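PDB 5J3U: protein Kinase A from Toxoplasma gondii, which binds cyclic AMP in two tandem domains and, as a regulatory chain of the cAMP-dependent kinase family, probably holds the catalytic subunit inhibited until the nucleotide arrives. Local coordinates for residues C57-Q62 / C109-L114; C68-D73 / R99-T104; D135-S140 / F180-E185; L159-F164 / I232-C237. All coordinates share one frame; numbering follows the deposited sequence. Where two conformers were deposited one is given.

Interaction 1 of 4, residues C57-Q62 / C109-L114; sequences CLYIVQ and CDLWEL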
loop_
_atom_site.group_PDB
_atom_site.type_symbol
_atom_site.label_atom_id
_atom_site.label_comp_id
_atom_site.label_asym_id
_atom_site.label_seq_id
_atom_site.Cartn_x
_atom_site.Cartn_y
_atom_site.Cartn_z
ATOM N N CYS A 57 -18.445 10.364 4.971
ATOM C CA CYS A 57 -17.096 10.328 5.478
ATOM C C CYS A 57 -16.457 8.960 5.250
ATOM O O CYS A 57 -17.147 7.988 4.886
ATOM C CB CYS A 57 -17.125 10.645 6.955
ATOM S SG CYS A 57 -18.066 9.463 7.913
ATOM N N LEU A 58 -15.149 8.890 5.493
ATOM C CA LEU A 58 -14.424 7.649 5.560
ATOM C C LEU A 58 -13.674 7.619 6.857
ATOM O O LEU A 58 -13.615 8.633 7.554
ATOM C CB LEU A 58 -13.522 7.505 4.352
ATOM C CG LEU A 58 -12.328 8.467 4.179
ATOM C CD1 LEU A 58 -11.227 8.164 5.185
ATOM C CD2 LEU A 58 -11.756 8.328 2.774
ATOM N N TYR A 59 -13.169 6.454 7.205
ATOM C CA TYR A 59 -12.402 6.249 8.417
ATOM C C TYR A 59 -11.092 5.552 8.161
ATOM O O TYR A 59 -10.974 4.732 7.255
ATOM C CB TYR A 59 -13.202 5.334 9.359
ATOM C CG TYR A 59 -14.552 5.887 9.707
ATOM C CD1 TYR A 59 -14.709 6.774 10.787
ATOM C CD2 TYR A 59 -15.661 5.564 8.956
ATOM C CE1 TYR A 59 -15.931 7.290 11.106
ATOM C CE2 TYR A 59 -16.898 6.068 9.288
ATOM C CZ TYR A 59 -17.018 6.934 10.353
ATOM O OH TYR A 59 -18.244 7.439 10.646
ATOM N N ILE A 60 -10.121 5.809 9.043
ATOM C CA ILE A 60 -8.947 4.983 9.120
ATOM C C ILE A 60 -8.744 4.497 10.553
ATOM O O ILE A 60 -9.034 5.204 11.521
ATOM C CB ILE A 60 -7.725 5.710 8.510
ATOM C CG1 ILE A 60 -6.540 4.744 8.421
ATOM C CG2 ILE A 60 -7.353 6.923 9.335
ATOM C CD1 ILE A 60 -5.449 5.146 7.435
ATOM N N VAL A 61 -8.268 3.278 10.706
ATOM C CA VAL A 61 -8.201 2.659 11.999
ATOM C C VAL A 61 -6.848 2.919 12.623
ATOM O O VAL A 61 -5.867 2.528 12.076
ATOM C CB VAL A 61 -8.410 1.125 11.901
ATOM C CG1 VAL A 61 -8.329 0.455 13.262
ATOM C CG2 VAL A 61 -9.742 0.813 11.269
ATOM N N GLN A 62 -6.824 3.566 13.777
ATOM C CA GLN A 62 -5.580 3.605 14.570
ATOM C C GLN A 62 -5.436 2.293 15.388
ATOM O O GLN A 62 -4.377 1.639 15.400
ATOM C CB GLN A 62 -5.514 4.864 15.426
ATOM C CG GLN A 62 -4.233 4.906 16.251
ATOM C CD GLN A 62 -4.083 6.161 17.038
ATOM O OE1 GLN A 62 -4.675 7.187 16.721
ATOM N NE2 GLN A 62 -3.289 6.087 18.098
ATOM N N CYS A 109 -12.528 0.494 19.282
ATOM C CA CYS A 109 -11.698 1.055 18.216
ATOM C C CYS A 109 -11.407 2.529 18.406
ATOM O O CYS A 109 -12.198 3.261 18.950
ATOM C CB CYS A 109 -12.378 0.958 16.844
ATOM S SG CYS A 109 -12.655 -0.724 16.259
ATOM N N ASP A 110 -10.256 2.929 17.878
ATOM C CA ASP A 110 -9.818 4.303 17.867
ATOM C C ASP A 110 -9.649 4.606 16.385
ATOM O O ASP A 110 -8.766 4.050 15.735
ATOM C CB ASP A 110 -8.504 4.421 18.632
ATOM C CG ASP A 110 -8.152 5.849 18.962
ATOM O OD1 ASP A 110 -8.928 6.743 18.595
ATOM O OD2 ASP A 110 -7.088 6.064 19.589
ATOM N N LEU A 111 -10.555 5.425 15.871
ATOM C CA LEU A 111 -10.633 5.767 14.448
ATOM C C LEU A 111 -10.377 7.263 14.246
ATOM O O LEU A 111 -10.498 8.068 15.173
ATOM C CB LEU A 111 -12.066 5.529 13.956
ATOM C CG LEU A 111 -12.659 4.127 14.284
ATOM C CD1 LEU A 111 -14.043 4.097 13.682
ATOM C CD2 LEU A 111 -11.808 2.979 13.774
ATOM N N TRP A 112 -10.082 7.613 13.002
ATOM C CA TRP A 112 -9.995 8.979 12.571
ATOM C C TRP A 112 -10.902 9.099 11.388
ATOM O O TRP A 112 -10.861 8.287 10.482
ATOM C CB TRP A 112 -8.585 9.338 12.179
ATOM C CG TRP A 112 -7.660 9.251 13.319
ATOM C CD1 TRP A 112 -6.907 8.192 13.703
ATOM C CD2 TRP A 112 -7.442 10.277 14.280
ATOM N NE1 TRP A 112 -6.211 8.492 14.850
ATOM C CE2 TRP A 112 -6.505 9.782 15.208
ATOM C CE3 TRP A 112 -7.926 11.582 14.425
ATOM C CZ2 TRP A 112 -6.027 10.554 16.265
ATOM C CZ3 TRP A 112 -7.448 12.331 15.458
ATOM C CH2 TRP A 112 -6.532 11.797 16.385
ATOM N N GLU A 113 -11.715 10.108 11.412
ATOM C CA GLU A 113 -12.775 10.337 10.444
ATOM C C GLU A 113 -12.427 11.506 9.503
ATOM O O GLU A 113 -12.021 12.561 9.984
ATOM C CB GLU A 113 -14.055 10.643 11.228
ATOM C CG GLU A 113 -15.245 11.029 10.358
ATOM C CD GLU A 113 -16.517 11.316 11.152
ATOM O OE1 GLU A 113 -16.724 10.697 12.195
ATOM O OE2 GLU A 113 -17.298 12.180 10.711
ATOM N N LEU A 114 -12.623 11.336 8.188
ATOM C CA LEU A 114 -12.413 12.359 7.198
ATOM C C LEU A 114 -13.692 12.624 6.440
ATOM O O LEU A 114 -14.306 11.690 5.843
ATOM C CB LEU A 114 -11.350 11.913 6.168
ATOM C CG LEU A 114 -10.986 12.932 5.067
ATOM C CD1 LEU A 114 -10.351 14.206 5.617
ATOM C CD2 LEU A 114 -10.022 12.326 4.074
#

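Interaction 2 of 4, residues C68-D73 / R99-T104; sequences CSKLID and RAATVT. With CMP (adenosine-3',5'-cyclic-monophosphate), chain C.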
loop_
_atom_site.group_PDB
_atom_site.type_symbol
_atom_site.label_atom_id
_atom_site.label_comp_id
_atom_site.label_asym_id
_atom_site.label_seq_id
_atom_site.Cartn_x
_atom_site.Cartn_y
_atom_site.Cartn_z
ATOM N N CYS A 68 -16.647 -6.011 8.147
ATOM C CA CYS A 68 -17.460 -5.466 7.048
ATOM C C CYS A 68 -18.326 -6.643 6.584
ATOM O O CYS A 68 -17.790 -7.779 6.381
ATOM C CB CYS A 68 -16.587 -5.016 5.888
ATOM S SG CYS A 68 -15.354 -3.775 6.386
ATOM N N SER A 69 -19.625 -6.398 6.422
ATOM C CA SER A 69 -20.551 -7.464 6.033
ATOM C C SER A 69 -21.589 -7.005 5.009
ATOM O O SER A 69 -21.855 -5.792 4.874
ATOM C CB SER A 69 -21.249 -8.021 7.255
ATOM O OG SER A 69 -22.081 -7.017 7.767
ATOM N N LYS A 70 -22.131 -7.989 4.263
ATOM C CA LYS A 70 -23.210 -7.719 3.281
ATOM C C LYS A 70 -24.457 -8.526 3.628
ATOM O O LYS A 70 -24.364 -9.717 3.973
ATOM C CB LYS A 70 -22.770 -8.077 1.878
ATOM C CG LYS A 70 -21.735 -7.129 1.315
ATOM C CD LYS A 70 -21.179 -7.685 0.014
ATOM C CE LYS A 70 -20.706 -6.608 -0.937
ATOM N NZ LYS A 70 -20.505 -7.169 -2.293
ATOM N N LEU A 71 -25.627 -7.891 3.474
ATOM C CA LEU A 71 -26.876 -8.579 3.787
ATOM C C LEU A 71 -27.258 -9.320 2.508
ATOM O O LEU A 71 -27.670 -8.712 1.516
ATOM C CB LEU A 71 -27.977 -7.608 4.242
ATOM C CG LEU A 71 -29.343 -8.255 4.592
ATOM C CD1 LEU A 71 -29.187 -9.347 5.648
ATOM C CD2 LEU A 71 -30.336 -7.180 5.010
ATOM N N ILE A 72 -27.085 -10.634 2.529
ATOM C CA ILE A 72 -27.322 -11.464 1.347
ATOM C C ILE A 72 -28.150 -12.677 1.776
ATOM O O ILE A 72 -27.765 -13.445 2.681
ATOM C CB ILE A 72 -25.995 -11.857 0.619
ATOM C CG1 ILE A 72 -25.220 -10.610 0.141
ATOM C CG2 ILE A 72 -26.294 -12.720 -0.612
ATOM C CD1 ILE A 72 -23.935 -10.870 -0.614
ATOM N N ASP A 73 -29.273 -12.856 1.082
ATOM C CA ASP A 73 -30.197 -13.996 1.287
ATOM C C ASP A 73 -30.575 -14.104 2.761
ATOM O O ASP A 73 -30.428 -15.150 3.410
ATOM C CB ASP A 73 -29.606 -15.295 0.708
ATOM C CG ASP A 73 -30.660 -16.424 0.595
ATOM O OD1 ASP A 73 -31.571 -16.331 -0.265
ATOM O OD2 ASP A 73 -30.573 -17.394 1.374
ATOM N N ARG A 99 -23.391 3.215 0.700
ATOM C CA ARG A 99 -22.518 2.231 1.401
ATOM C C ARG A 99 -22.694 0.786 0.831
ATOM O O ARG A 99 -23.799 0.283 0.751
ATOM C CB ARG A 99 -22.852 2.216 2.899
ATOM C CG ARG A 99 -22.640 3.550 3.643
ATOM C CD ARG A 99 -21.168 3.993 3.550
ATOM N NE ARG A 99 -20.893 5.055 4.502
ATOM C CZ ARG A 99 -19.758 5.748 4.540
ATOM N NH1 ARG A 99 -18.783 5.490 3.692
ATOM N NH2 ARG A 99 -19.626 6.732 5.418
ATOM N N ALA A 100 -21.603 0.128 0.487
ATOM C CA ALA A 100 -21.615 -1.197 -0.130
ATOM C C ALA A 100 -21.590 -2.361 0.868
ATOM O O ALA A 100 -21.659 -3.529 0.464
ATOM C CB ALA A 100 -20.422 -1.316 -1.042
ATOM N N ALA A 101 -21.457 -2.060 2.151
ATOM C CA ALA A 101 -21.385 -3.035 3.209
ATOM C C ALA A 101 -21.687 -2.305 4.545
ATOM O O ALA A 101 -21.673 -1.074 4.612
ATOM C CB ALA A 101 -19.987 -3.683 3.268
ATOM N N THR A 102 -21.962 -3.094 5.567
ATOM C CA THR A 102 -22.157 -2.660 6.922
ATOM C C THR A 102 -20.835 -2.908 7.657
ATOM O O THR A 102 -20.180 -3.927 7.454
ATOM C CB THR A 102 -23.329 -3.487 7.536
ATOM O OG1 THR A 102 -24.562 -3.049 6.963
ATOM C CG2 THR A 102 -23.369 -3.421 9.032
ATOM N N VAL A 103 -20.422 -1.980 8.511
ATOM C CA VAL A 103 -19.210 -2.158 9.234
ATOM C C VAL A 103 -19.526 -2.113 10.732
ATOM O O VAL A 103 -20.109 -1.150 11.199
ATOM C CB VAL A 103 -18.180 -1.064 8.873
ATOM C CG1 VAL A 103 -16.862 -1.372 9.559
ATOM C CG2 VAL A 103 -17.986 -0.964 7.388
ATOM N N THR A 104 -19.090 -3.125 11.460
ATOM C CA THR A 104 -19.356 -3.238 12.876
ATOM C C THR A 104 -18.080 -3.496 13.629
ATOM O O THR A 104 -17.322 -4.361 13.261
ATOM C CB THR A 104 -20.384 -4.412 13.088
ATOM O OG1 THR A 104 -21.559 -4.099 12.351
ATOM C CG2 THR A 104 -20.795 -4.532 14.538
HETATM P P CMP C . -18.253 1.960 1.722
HETATM O O1P CMP C . -19.135 1.239 0.660
HETATM O O2P CMP C . -18.290 3.463 1.678
HETATM O "O5'" CMP C . -18.883 1.435 3.107
HETATM C "C5'" CMP C . -18.759 0.039 3.381
HETATM C "C4'" CMP C . -17.290 -0.321 3.359
HETATM O "O4'" CMP C . -16.957 -1.638 3.681
HETATM C "C3'" CMP C . -16.670 -0.050 2.016
HETATM O "O3'" CMP C . -16.754 1.352 1.757
HETATM C "C2'" CMP C . -15.325 -0.658 2.275
HETATM O "O2'" CMP C . -14.453 0.261 2.906
HETATM C "C1'" CMP C . -15.629 -1.829 3.206
HETATM N N9 CMP C . -15.538 -3.142 2.524
HETATM C C8 CMP C . -14.625 -4.114 2.848
HETATM N N7 CMP C . -14.774 -5.184 2.010
HETATM C C5 CMP C . -15.720 -4.891 1.149
HETATM C C6 CMP C . -16.331 -5.609 0.005
HETATM N N6 CMP C . -15.917 -6.851 -0.343
HETATM N N1 CMP C . -17.301 -4.969 -0.646
HETATM C C2 CMP C . -17.735 -3.709 -0.354
HETATM N N3 CMP C . -17.238 -2.999 0.691
HETATM C C4 CMP C . -16.248 -3.541 1.466
HETATM O O HOH W 1 -20.721 -5.936 9.961
#

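Interaction 3 of 4, residues D135-S140 / F180-E185; sequences DSFLKS and FYIVEE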
loop_
_atom_site.group_PDB
_atom_site.type_symbol
_atom_site.label_atom_id
_atom_site.label_comp_id
_atom_site.label_asym_id
_atom_site.label_seq_id
_atom_site.Cartn_x
_atom_site.Cartn_y
_atom_site.Cartn_z
ATOM N N ASP A 135 -1.556 1.758 -13.283
ATOM C CA ASP A 135 -2.007 0.858 -14.316
ATOM C C ASP A 135 -1.251 0.979 -15.644
ATOM O O ASP A 135 -0.888 -0.013 -16.246
ATOM C CB ASP A 135 -3.469 1.022 -14.543
ATOM C CG ASP A 135 -4.059 -0.170 -15.260
ATOM O OD1 ASP A 135 -3.780 -1.356 -14.853
ATOM O OD2 ASP A 135 -4.808 0.111 -16.200
ATOM N N SER A 136 -1.020 2.225 -16.061
ATOM C CA SER A 136 -0.235 2.549 -17.219
ATOM C C SER A 136 1.163 2.055 -17.136
ATOM O O SER A 136 1.655 1.385 -18.075
ATOM C CB SER A 136 -0.280 4.036 -17.447
ATOM O OG SER A 136 0.476 4.332 -18.569
ATOM N N PHE A 137 1.782 2.255 -15.973
ATOM C CA PHE A 137 3.162 1.858 -15.724
ATOM C C PHE A 137 3.265 0.358 -15.841
ATOM O O PHE A 137 4.125 -0.125 -16.547
ATOM C CB PHE A 137 3.582 2.351 -14.367
ATOM C CG PHE A 137 4.854 1.749 -13.841
ATOM C CD1 PHE A 137 6.043 1.974 -14.501
ATOM C CD2 PHE A 137 4.836 1.012 -12.667
ATOM C CE1 PHE A 137 7.243 1.438 -14.005
ATOM C CE2 PHE A 137 6.013 0.488 -12.152
ATOM C CZ PHE A 137 7.206 0.699 -12.834
ATOM N N LEU A 138 2.398 -0.359 -15.178
ATOM C CA LEU A 138 2.530 -1.851 -15.111
ATOM C C LEU A 138 2.340 -2.469 -16.479
ATOM O O LEU A 138 2.822 -3.552 -16.788
ATOM C CB LEU A 138 1.522 -2.462 -14.136
ATOM C CG LEU A 138 1.673 -2.150 -12.654
ATOM C CD1 LEU A 138 0.702 -2.958 -11.836
ATOM C CD2 LEU A 138 3.101 -2.428 -12.165
ATOM N N LYS A 139 1.606 -1.776 -17.338
ATOM C CA LYS A 139 1.418 -2.305 -18.659
ATOM C C LYS A 139 2.699 -2.311 -19.433
ATOM O O LYS A 139 2.797 -3.023 -20.420
ATOM C CB LYS A 139 0.285 -1.513 -19.372
ATOM C CG LYS A 139 -0.353 -2.247 -20.492
ATOM C CD LYS A 139 -1.193 -1.304 -21.342
ATOM C CE LYS A 139 -2.219 -2.098 -22.149
ATOM N NZ LYS A 139 -1.824 -3.494 -22.531
ATOM N N SER A 140 3.703 -1.553 -19.015
ATOM C CA SER A 140 5.003 -1.611 -19.628
ATOM C C SER A 140 6.065 -2.284 -18.780
ATOM O O SER A 140 7.236 -2.107 -19.019
ATOM C CB SER A 140 5.422 -0.185 -20.036
ATOM O OG SER A 140 4.359 0.348 -20.782
ATOM N N PHE A 180 8.403 -6.257 -2.538
ATOM C CA PHE A 180 8.840 -6.417 -3.933
ATOM C C PHE A 180 8.839 -5.021 -4.544
ATOM O O PHE A 180 7.908 -4.271 -4.273
ATOM C CB PHE A 180 7.864 -7.355 -4.659
ATOM C CG PHE A 180 8.081 -7.485 -6.151
ATOM C CD1 PHE A 180 9.214 -8.044 -6.664
ATOM C CD2 PHE A 180 7.111 -7.027 -7.042
ATOM C CE1 PHE A 180 9.390 -8.213 -8.018
ATOM C CE2 PHE A 180 7.250 -7.237 -8.394
ATOM C CZ PHE A 180 8.379 -7.808 -8.909
ATOM N N TYR A 181 9.892 -4.684 -5.309
ATOM C CA TYR A 181 10.090 -3.379 -5.894
ATOM C C TYR A 181 10.181 -3.378 -7.432
ATOM O O TYR A 181 10.674 -4.317 -8.057
ATOM C CB TYR A 181 11.398 -2.782 -5.354
ATOM C CG TYR A 181 11.447 -2.562 -3.878
ATOM C CD1 TYR A 181 10.946 -1.414 -3.301
ATOM C CD2 TYR A 181 12.011 -3.527 -3.041
ATOM C CE1 TYR A 181 11.017 -1.209 -1.923
ATOM C CE2 TYR A 181 12.051 -3.351 -1.686
ATOM C CZ TYR A 181 11.577 -2.198 -1.127
ATOM O OH TYR A 181 11.636 -1.982 0.228
ATOM N N ILE A 182 9.582 -2.378 -8.057
ATOM C CA ILE A 182 9.747 -2.110 -9.465
ATOM C C ILE A 182 10.167 -0.623 -9.603
ATOM O O ILE A 182 9.571 0.286 -8.984
ATOM C CB ILE A 182 8.469 -2.339 -10.260
ATOM C CG1 ILE A 182 7.747 -3.645 -9.818
ATOM C CG2 ILE A 182 8.837 -2.329 -11.721
ATOM C CD1 ILE A 182 6.349 -3.799 -10.421
ATOM N N VAL A 183 11.213 -0.360 -10.369
ATOM C CA VAL A 183 11.708 0.959 -10.490
ATOM C C VAL A 183 10.745 1.688 -11.445
ATOM O O VAL A 183 10.597 1.291 -12.603
ATOM C CB VAL A 183 13.123 1.003 -11.120
ATOM C CG1 VAL A 183 13.572 2.418 -11.310
ATOM C CG2 VAL A 183 14.168 0.247 -10.260
ATOM N N GLU A 184 10.167 2.759 -10.969
ATOM C CA GLU A 184 9.297 3.612 -11.830
ATOM C C GLU A 184 10.122 4.585 -12.680
ATOM O O GLU A 184 9.836 4.782 -13.866
ATOM C CB GLU A 184 8.344 4.440 -10.967
ATOM C CG GLU A 184 7.398 3.628 -10.110
ATOM C CD GLU A 184 6.440 4.490 -9.256
ATOM O OE1 GLU A 184 5.788 5.398 -9.880
ATOM O OE2 GLU A 184 6.323 4.231 -8.010
ATOM N N GLU A 185 11.097 5.232 -12.048
ATOM C CA GLU A 185 12.022 6.168 -12.677
ATOM C C GLU A 185 13.318 6.178 -11.871
ATOM O O GLU A 185 13.309 5.863 -10.674
ATOM C CB GLU A 185 11.465 7.603 -12.692
ATOM C CG GLU A 185 10.175 7.836 -13.458
ATOM C CD GLU A 185 9.907 9.349 -13.634
ATOM O OE1 GLU A 185 10.479 9.957 -14.560
ATOM O OE2 GLU A 185 9.135 9.896 -12.849
#

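Interaction 4 of 4, residues L159-F164 / I232-C237; sequences LRTEMF and ICKVAC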
loop_
_atom_site.group_PDB
_atom_site.type_symbol
_atom_site.label_atom_id
_atom_site.label_comp_id
_atom_site.label_asym_id
_atom_site.label_seq_id
_atom_site.Cartn_x
_atom_site.Cartn_y
_atom_site.Cartn_z
ATOM N N LEU A 159 -0.074 -1.071 -4.834
ATOM C CA LEU A 159 1.243 -0.414 -4.885
ATOM C C LEU A 159 1.335 0.856 -4.053
ATOM O O LEU A 159 0.349 1.604 -3.954
ATOM C CB LEU A 159 1.594 -0.058 -6.320
ATOM C CG LEU A 159 1.810 -1.226 -7.258
ATOM C CD1 LEU A 159 2.177 -0.781 -8.638
ATOM C CD2 LEU A 159 2.893 -2.178 -6.756
ATOM N N ARG A 160 2.505 1.070 -3.453
ATOM C CA ARG A 160 2.907 2.342 -2.835
ATOM C C ARG A 160 4.160 2.832 -3.517
ATOM O O ARG A 160 4.750 2.065 -4.276
ATOM C CB ARG A 160 3.142 2.186 -1.342
ATOM C CG ARG A 160 1.918 1.723 -0.590
ATOM C CD ARG A 160 2.323 1.382 0.833
ATOM N NE ARG A 160 1.232 0.960 1.677
ATOM C CZ ARG A 160 0.745 -0.278 1.780
ATOM N NH1 ARG A 160 1.196 -1.295 1.029
ATOM N NH2 ARG A 160 -0.269 -0.489 2.625
ATOM N N THR A 161 4.458 4.114 -3.409
ATOM C CA THR A 161 5.660 4.699 -4.047
ATOM C C THR A 161 6.583 5.191 -2.984
ATOM O O THR A 161 6.125 5.784 -2.004
ATOM C CB THR A 161 5.301 5.827 -5.019
ATOM O OG1 THR A 161 4.621 5.225 -6.135
ATOM C CG2 THR A 161 6.505 6.552 -5.528
ATOM N N GLU A 162 7.864 4.976 -3.165
ATOM C CA GLU A 162 8.884 5.543 -2.259
ATOM C C GLU A 162 10.033 6.155 -3.105
ATOM O O GLU A 162 10.338 5.626 -4.176
ATOM C CB GLU A 162 9.484 4.455 -1.374
ATOM C CG GLU A 162 8.480 3.832 -0.414
ATOM C CD GLU A 162 9.077 2.768 0.516
ATOM O OE1 GLU A 162 10.300 2.511 0.468
ATOM O OE2 GLU A 162 8.267 2.174 1.283
ATOM N N MET A 163 10.622 7.260 -2.634
ATOM C CA MET A 163 11.731 7.951 -3.319
ATOM C C MET A 163 12.990 7.748 -2.485
ATOM O O MET A 163 12.950 7.852 -1.262
ATOM C CB MET A 163 11.414 9.463 -3.457
ATOM C CG MET A 163 12.409 10.260 -4.297
ATOM S SD MET A 163 12.251 9.949 -6.071
ATOM C CE MET A 163 10.665 10.721 -6.385
ATOM N N PHE A 164 14.108 7.451 -3.144
ATOM C CA PHE A 164 15.377 7.257 -2.495
ATOM C C PHE A 164 16.414 8.146 -3.208
ATOM O O PHE A 164 16.574 8.067 -4.414
ATOM C CB PHE A 164 15.808 5.812 -2.614
ATOM C CG PHE A 164 14.973 4.868 -1.790
ATOM C CD1 PHE A 164 13.803 4.326 -2.282
ATOM C CD2 PHE A 164 15.375 4.534 -0.493
ATOM C CE1 PHE A 164 13.058 3.441 -1.496
ATOM C CE2 PHE A 164 14.657 3.639 0.272
ATOM C CZ PHE A 164 13.481 3.102 -0.231
ATOM N N ILE A 232 19.129 8.897 -8.191
ATOM C CA ILE A 232 17.877 8.990 -7.519
ATOM C C ILE A 232 17.031 7.800 -8.013
ATOM O O ILE A 232 17.238 7.298 -9.104
ATOM C CB ILE A 232 17.199 10.345 -7.767
ATOM C CG1 ILE A 232 15.936 10.469 -6.915
ATOM C CG2 ILE A 232 16.846 10.572 -9.239
ATOM C CD1 ILE A 232 15.378 11.870 -6.789
ATOM N N CYS A 233 16.121 7.292 -7.185
ATOM C CA CYS A 233 15.327 6.165 -7.582
ATOM C C CYS A 233 13.946 6.279 -6.995
ATOM O O CYS A 233 13.795 6.427 -5.774
ATOM C CB CYS A 233 15.977 4.872 -7.096
ATOM S SG CYS A 233 15.268 3.396 -7.838
ATOM N N LYS A 234 12.942 6.170 -7.844
ATOM C CA LYS A 234 11.514 6.153 -7.446
ATOM C C LYS A 234 10.995 4.764 -7.687
ATOM O O LYS A 234 11.046 4.297 -8.832
ATOM C CB LYS A 234 10.714 7.147 -8.287
ATOM C CG LYS A 234 9.250 7.222 -7.893
ATOM C CD LYS A 234 8.412 7.944 -8.933
ATOM C CE LYS A 234 8.655 9.389 -8.972
ATOM N NZ LYS A 234 7.808 9.963 -10.078
ATOM N N VAL A 235 10.542 4.078 -6.627
ATOM C CA VAL A 235 10.152 2.703 -6.705
ATOM C C VAL A 235 8.688 2.526 -6.327
ATOM O O VAL A 235 8.154 3.202 -5.428
ATOM C CB VAL A 235 10.979 1.716 -5.811
ATOM C CG1 VAL A 235 12.314 1.434 -6.444
ATOM C CG2 VAL A 235 11.099 2.215 -4.387
ATOM N N ALA A 236 8.044 1.664 -7.080
ATOM C CA ALA A 236 6.761 1.071 -6.719
ATOM C C ALA A 236 7.040 -0.117 -5.812
ATOM O O ALA A 236 7.940 -0.959 -6.123
ATOM C CB ALA A 236 5.993 0.657 -7.960
ATOM N N CYS A 237 6.188 -0.286 -4.801
ATOM C CA CYS A 237 6.442 -1.234 -3.693
ATOM C C CYS A 237 5.192 -2.077 -3.492
ATOM O O CYS A 237 4.108 -1.511 -3.367
ATOM C CB CYS A 237 6.706 -0.469 -2.395
ATOM S SG CYS A 237 7.979 0.790 -2.527
HETATM O O HOH W 2 3.209 -1.541 -0.697
#

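Interaction 1 of 4, residues C57-Q62 / C109-L114
Trp112 reaches across to Gln62 with its indole N-H: NE1 donates to OE1 at 2.8 Å, meeting the oxygen in the plane of the amide. Amide and indole planes are only 4° apart, so the two flat groups lie nearly in one plane, with Gln62 OE1 at the indole edge. Gln62 is stretched out, CG anti to the backbone N (chi1 180°), which carries its amide alongside the indole. Five backbone hydrogen bonds join the strands. Leu58 pairs with Leu114 and Ile60 with Trp112, each through two N-H to O bonds, and Gln62 N closes the ladder on Asp110 O at 2.8 Å. The two strands are central neighbours in one antiparallel sheet of the jelly-roll beta barrel of a cyclic nucleotide-binding domain, flanked by strands 38-42 and 87-88. Apolar contacts divide between the two faces. On one, Ile60 CG2 sits 3.9 Å from Trp112 CB, and Leu58 CD1 meets Leu114 CB at the same distance. On the other, Leu111 spreads its methyls over two neighbours, CD1 toward Tyr59 CD1 (4.0 Å) and CD2 toward Val61 CG2 (3.9 Å). Tyr59 also runs beside Glu113, CE1 lying 3.7 Å from OE1, while its ring meets that of Phe88.

Interaction 2 of 4, residues C68-D73 / R99-T104
Cys68 and Val103 form a non-hydrogen-bonded antiparallel pair whose side chains face the bound cyclic AMP. Val103 CG2 touches Cys68 SG at 4.0 Å and also approaches the ribose O4'. Next along, Ser69 and Thr102 exchange two backbone bonds, and Ser69 OG, held by Glu76, accepts a hydrogen bond from a water that is also hydrogen-bonded to Thr104 OG1. Arg99 is the side chain to trace. Its CB lies loosely near O5' of the nucleotide; the chain then bends at chi2 (-60°), bringing CD to 3.5 Å from both O5' and O2P. At the tip, NH1 donates to O2P at 2.9 Å, the oxygen lying in the guanidinium plane at its edge. NH2 turns the other way, to Cys57 O, which fixes the group's rotation. Ala100 N grips the second phosphate oxygen, O1P, at 2.7 Å and a nearly straight 170°. Set beside the strand pair, Arg99 and Ala100 belong with Gly89, Glu90 and Ala92 to the phosphate-binding cassette typical of cyclic nucleotide-binding domains.

Interaction 3 of 4, residues D135-S140 / F180-E185
Phe137 pushes its ring from the C-terminal part of helix 116-138 into the corner where 180-183 turns away. The leading atom, CZ, meets Ile182 CG2 at 3.6 Å, and the carbonyl O of Val183 lies at the ring's edge, 3.5 Å from the same CZ. Glu184 covers one face: its CG makes a CH-pi contact 4.2 Å from the ring centroid, offset toward the rim, and the two side chains cross at about a right angle. With CG anti to the backbone N (chi1 166°), the Phe137 ring projects off the helix toward these three residues. Beside it, Leu138 CD2 touches Ile182 CD1 at 3.9 Å, so one isoleucine receives two successive helix residues on different branches, CG2 for the phenylalanine and CD1 for the leucine. Behind this shell, the Glu184 carboxylate is held at both oxygens, OE1 in a salt bridge with Arg130 and OE2 in a hydrogen bond with Thr161, which fixes the chain whose CG lies over the ring. Glu184 and Glu185 make a classic beta bulge opposite Lys234. Helix 116-138, which also supplies Arg130, thus packs its C-terminal part against strand 179-183, while Leu138 additionally touches helix 149-157 through Arg152, Val155 and Ala156.

Interaction 4 of 4, residues L159-F164 / I232-C237
Strands 159-164 and 232-237 run antiparallel, with axes 4.4 Å apart, joined by six backbone hydrogen bonds in three pairs: Arg160 with Cys237, Glu162 with Val235, and Phe164 with Cys233. On the face of Thr161, Met163, Lys234 and Ala236, Thr161 CG2 flanks Lys234 CG at 3.7 Å; the ammonium beyond is paired with Glu185. In one of its two alternate positions, Met163 folds back through bends at chi2 and chi3, placing its SD 3.7 Å from Ile232 CD1. On the other face, Val235 CG2 meets the edge of the Phe164 ring at CE1 (3.7 Å), and Glu162 CG lies 3.7 Å from Cys237 SG. A water bridges Arg160 NH1 and Cys237 O, accepting from the guanidinium in its plane and donating to the carbonyl, while NE bonds Gln18 O. Strand 159-165 is an outer strand of its sheet; 232-239 lies between it and 179-183, and helix 116-138 covers Leu159 and Thr161 with Tyr134, Leu138 and Arg130.

The four contacts fall into two groups on opposite sides of the chain's centre. Interactions 1 and 2 come first along the chain, their centres 18 Å apart, and lie in two different sheets of the first cyclic nucleotide-binding domain; strands 57-61 and 66-72 are consecutive, as are 102-105 and 109-115. Interaction 4 lies in the second such domain, and interaction 3, 10 Å from it between centres, packs the C-terminal part of the connecting helix 116-138 on that domain's sheet, where strands 179-183 and 232-239 are neighbours; the segments of the two alternate along the chain. The helix follows strand 109-115 of interaction 1 and reaches interaction 3, about 30 Å away between centres, tying one nucleotide-binding barrel to the next.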